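Local coordinates for extracellular solute-binding protein, family 1 (Bifidobacterium longum subsp. infantis, PDB 6FTH), which probably binds human milk oligosaccharides outside the cell and hands them to an ABC transporter for uptake, at residues P457-T462 against V507-K512. Sequence-based numbering, arbitrary orientation.
Sequences PTDSNT and VKIWQK
Two donors from the helix 503-518 converge on one carboxylate oxygen, Asp459 OD2. The ammonium group of Lys512 approaches from across the interface, its NZ 2.7 Å from Asp459 OD2 and taking the syn lone pair, the one turned toward OD1; the indole NE1 of Trp513, next along the same helix, also bonds to OD2. The pair is a worked example of a salt bridge laid beside a small apolar contact between two helices. The lysine leaves its helix with CG anti to the backbone N (chi1 179°), runs extended, then bends at chi3 (71°), and the two side chains cross at about a right angle.

Both segments belong to the helical C-terminal part of a solute-binding protein of the SBP_bac_8 family: the axes of 457-462, at the start of helix 457-484, and of 507-512, within helix 503-518, approach to 10.6 Å and run roughly antiparallel, at 147°. Ile509 reaches the other helix with both its branches. Its CG2 sits 3.8 Å from Asp459 CB, while CD1, at the end of the other branch, lies 3.7 Å from CG2 of Thr462, three residues after Asp459. With an alanine in place of Asp459, the ammonium of Lys512 and the indole N-H of Trp513 would probably lose their shared acceptor, and the lysine end would be freer to turn. Leu463, following Thr462, extends the apolar contact by touching Ile509 and also Trp510. On the helix 503-518, Gln511 uses its side-chain amide to bond to the backbone of Gly240 and Val242, tying the helix to strand 241-244 and the residue just before it.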
ATOM      1  N   PRO A 457     -16.005  16.152   0.609  1.00 20.08           N
ATOM      2  CA  PRO A 457     -15.584  16.472   1.975  1.00 20.05           C
ATOM      3  C   PRO A 457     -16.630  16.186   3.017  1.00 15.94           C
ATOM      4  O   PRO A 457     -16.291  15.643   4.071  1.00 17.69           O
ATOM      5  CB  PRO A 457     -15.233  17.969   1.905  1.00 23.43           C
ATOM      6  CG  PRO A 457     -14.976  18.234   0.490  1.00 26.44           C
ATOM      7  CD  PRO A 457     -15.864  17.314  -0.289  1.00 26.12           C
ATOM      8  N   THR A 458     -17.907  16.485   2.739  1.00 17.16           N
ATOM      9  CA  THR A 458     -18.948  16.240   3.725  1.00 17.05           C
ATOM     10  C   THR A 458     -19.068  14.750   4.007  1.00 15.43           C
ATOM     11  O   THR A 458     -19.141  14.318   5.164  1.00 16.55           O
ATOM     12  CB  THR A 458     -20.284  16.789   3.209  1.00 19.44           C
ATOM     13  OG1 THR A 458     -20.213  18.215   3.076  1.00 22.10           O
ATOM     14  CG2 THR A 458     -21.412  16.450   4.165  1.00 22.21           C
ATOM     15  N   ASP A 459     -19.109  13.945   2.945  1.00 14.34           N
ATOM     16  CA  ASP A 459     -19.261  12.516   3.145  1.00 15.20           C
ATOM     17  C   ASP A 459     -17.997  11.900   3.734  1.00 14.08           C
ATOM     18  O   ASP A 459     -18.089  10.963   4.532  1.00 14.95           O
ATOM     19  CB  ASP A 459     -19.640  11.826   1.837  1.00 14.11           C
ATOM     20  CG  ASP A 459     -21.106  11.999   1.480  1.00 15.69           C
ATOM     21  OD1 ASP A 459     -21.892  12.549   2.286  1.00 16.77           O
ATOM     22  OD2 ASP A 459     -21.445  11.588   0.370  1.00 13.94           O
ATOM     23  N   SER A 460     -16.821  12.423   3.364  1.00 17.63           N
ATOM     24  CA  SER A 460     -15.579  11.957   3.975  1.00 17.62           C
ATOM     25  C   SER A 460     -15.582  12.177   5.478  1.00 17.83           C
ATOM     26  O   SER A 460     -15.189  11.291   6.243  1.00 17.75           O
ATOM     27  CB  SER A 460     -14.390  12.662   3.328  1.00 18.47           C
ATOM     28  OG  SER A 460     -14.208  12.220   2.000  1.00 21.44           O
ATOM     29  N   ASN A 461     -16.056  13.337   5.930  1.00 16.71           N
ATOM     30  CA  ASN A 461     -16.109  13.591   7.359  1.00 18.58           C
ATOM     31  C   ASN A 461     -17.111  12.667   8.052  1.00 18.48           C
ATOM     32  O   ASN A 461     -16.849  12.162   9.147  1.00 19.79           O
ATOM     33  CB  ASN A 461     -16.406  15.072   7.620  1.00 19.95           C
ATOM     34  CG  ASN A 461     -15.236  15.975   7.214  1.00 19.83           C
ATOM     35  OD1 ASN A 461     -14.085  15.559   7.211  1.00 26.22           O
ATOM     36  ND2 ASN A 461     -15.545  17.214   6.869  1.00 27.04           N
ATOM     37  N   THR A 462     -18.257  12.404   7.424  1.00 17.23           N
ATOM     38  CA  THR A 462     -19.180  11.437   8.010  1.00 16.86           C
ATOM     39  C   THR A 462     -18.531  10.069   8.136  1.00 17.49           C
ATOM     40  O   THR A 462     -18.611   9.425   9.186  1.00 15.08           O
ATOM     41  CB  THR A 462     -20.443  11.330   7.161  1.00 18.35           C
ATOM     42  OG1 THR A 462     -21.121  12.599   7.176  1.00 18.96           O
ATOM     43  CG2 THR A 462     -21.361  10.247   7.709  1.00 17.84           C
ATOM     44  N   VAL A 507     -22.010   2.346   4.423  1.00 11.07           N
ATOM     45  CA  VAL A 507     -22.209   1.506   3.241  1.00 10.81           C
ATOM     46  C   VAL A 507     -22.888   2.295   2.129  1.00 11.28           C
ATOM     47  O   VAL A 507     -22.460   2.264   0.967  1.00 10.88           O
ATOM     48  CB  VAL A 507     -23.001   0.237   3.607  1.00 10.67           C
ATOM     49  CG1 VAL A 507     -23.368  -0.500   2.346  1.00 12.31           C
ATOM     50  CG2 VAL A 507     -22.191  -0.651   4.542  1.00 13.86           C
ATOM     51  N   LYS A 508     -23.957   3.013   2.470  1.00 11.11           N
ATOM     52  CA  LYS A 508     -24.693   3.757   1.461  1.00 10.68           C
ATOM     53  C   LYS A 508     -23.851   4.882   0.857  1.00 11.31           C
ATOM     54  O   LYS A 508     -23.940   5.147  -0.350  1.00 11.75           O
ATOM     55  CB  LYS A 508     -25.989   4.270   2.088  1.00 13.57           C
ATOM     56  CG  LYS A 508     -26.926   4.995   1.137  1.00 16.19           C
ATOM     57  CD  LYS A 508     -28.428   4.964   1.597  1.00 16.40           C
ATOM     58  CE  LYS A 508     -28.568   5.464   2.985  1.00 14.21           C
ATOM     59  NZ  LYS A 508     -29.996   5.637   3.311  1.00 12.41           N
ATOM     60  N   ILE A 509     -23.027   5.565   1.679  1.00 13.15           N
ATOM     61  CA  ILE A 509     -22.123   6.593   1.169  1.00 13.41           C
ATOM     62  C   ILE A 509     -21.136   6.003   0.171  1.00 11.58           C
ATOM     63  O   ILE A 509     -20.942   6.544  -0.926  1.00 12.32           O
ATOM     64  CB  ILE A 509     -21.401   7.294   2.336  1.00 14.12           C
ATOM     65  CG1 ILE A 509     -22.397   8.195   3.073  1.00 13.55           C
ATOM     66  CG2 ILE A 509     -20.200   8.078   1.834  1.00 16.92           C
ATOM     67  CD1 ILE A 509     -21.851   8.781   4.395  1.00 16.68           C
ATOM     68  N   TRP A 510     -20.537   4.850   0.509  1.00 10.63           N
ATOM     69  CA  TRP A 510     -19.588   4.239  -0.412  1.00 11.63           C
ATOM     70  C   TRP A 510     -20.292   3.763  -1.674  1.00 11.79           C
ATOM     71  O   TRP A 510     -19.746   3.893  -2.774  1.00 11.96           O
ATOM     72  CB  TRP A 510     -18.817   3.097   0.257  1.00 11.51           C
ATOM     73  CG  TRP A 510     -17.631   3.591   1.015  1.00 11.56           C
ATOM     74  CD1 TRP A 510     -17.446   3.554   2.363  1.00 12.13           C
ATOM     75  CD2 TRP A 510     -16.445   4.186   0.453  1.00 12.58           C
ATOM     76  NE1 TRP A 510     -16.214   4.100   2.675  1.00 12.67           N
ATOM     77  CE2 TRP A 510     -15.598   4.505   1.524  1.00 11.65           C
ATOM     78  CE3 TRP A 510     -16.037   4.498  -0.844  1.00 13.23           C
ATOM     79  CZ2 TRP A 510     -14.346   5.100   1.344  1.00 14.79           C
ATOM     80  CZ3 TRP A 510     -14.791   5.103  -1.027  1.00 16.10           C
ATOM     81  CH2 TRP A 510     -13.966   5.396   0.066  1.00 17.50           C
ATOM     82  N   GLN A 511     -21.505   3.214  -1.549  1.00 10.50           N
ATOM     83  CA  GLN A 511     -22.231   2.823  -2.755  1.00  9.88           C
ATOM     84  C   GLN A 511     -22.460   4.019  -3.664  1.00 13.95           C
ATOM     85  O   GLN A 511     -22.330   3.919  -4.889  1.00 12.36           O
ATOM     86  CB  GLN A 511     -23.570   2.183  -2.409  1.00 11.01           C
ATOM     87  CG  GLN A 511     -24.376   1.756  -3.631  1.00 11.14           C
ATOM     88  CD  GLN A 511     -23.903   0.434  -4.224  1.00 12.00           C
ATOM     89  OE1 GLN A 511     -24.041  -0.621  -3.595  1.00 12.09           O
ATOM     90  NE2 GLN A 511     -23.388   0.482  -5.450  1.00 12.69           N
ATOM     91  N   LYS A 512     -22.851   5.150  -3.086  1.00 12.81           N
ATOM     92  CA  LYS A 512     -23.130   6.340  -3.885  1.00 11.81           C
ATOM     93  C   LYS A 512     -21.904   6.780  -4.668  1.00 13.90           C
ATOM     94  O   LYS A 512     -21.983   7.028  -5.873  1.00 15.11           O
ATOM     95  CB  LYS A 512     -23.603   7.469  -2.971  1.00 12.46           C
ATOM     96  CG  LYS A 512     -23.887   8.765  -3.722  1.00 14.00           C
ATOM     97  CD  LYS A 512     -24.407   9.843  -2.821  1.00 13.97           C
ATOM     98  CE  LYS A 512     -23.329  10.353  -1.923  1.00 12.86           C
ATOM     99  NZ  LYS A 512     -23.765  11.512  -1.067  1.00 14.79           N
TER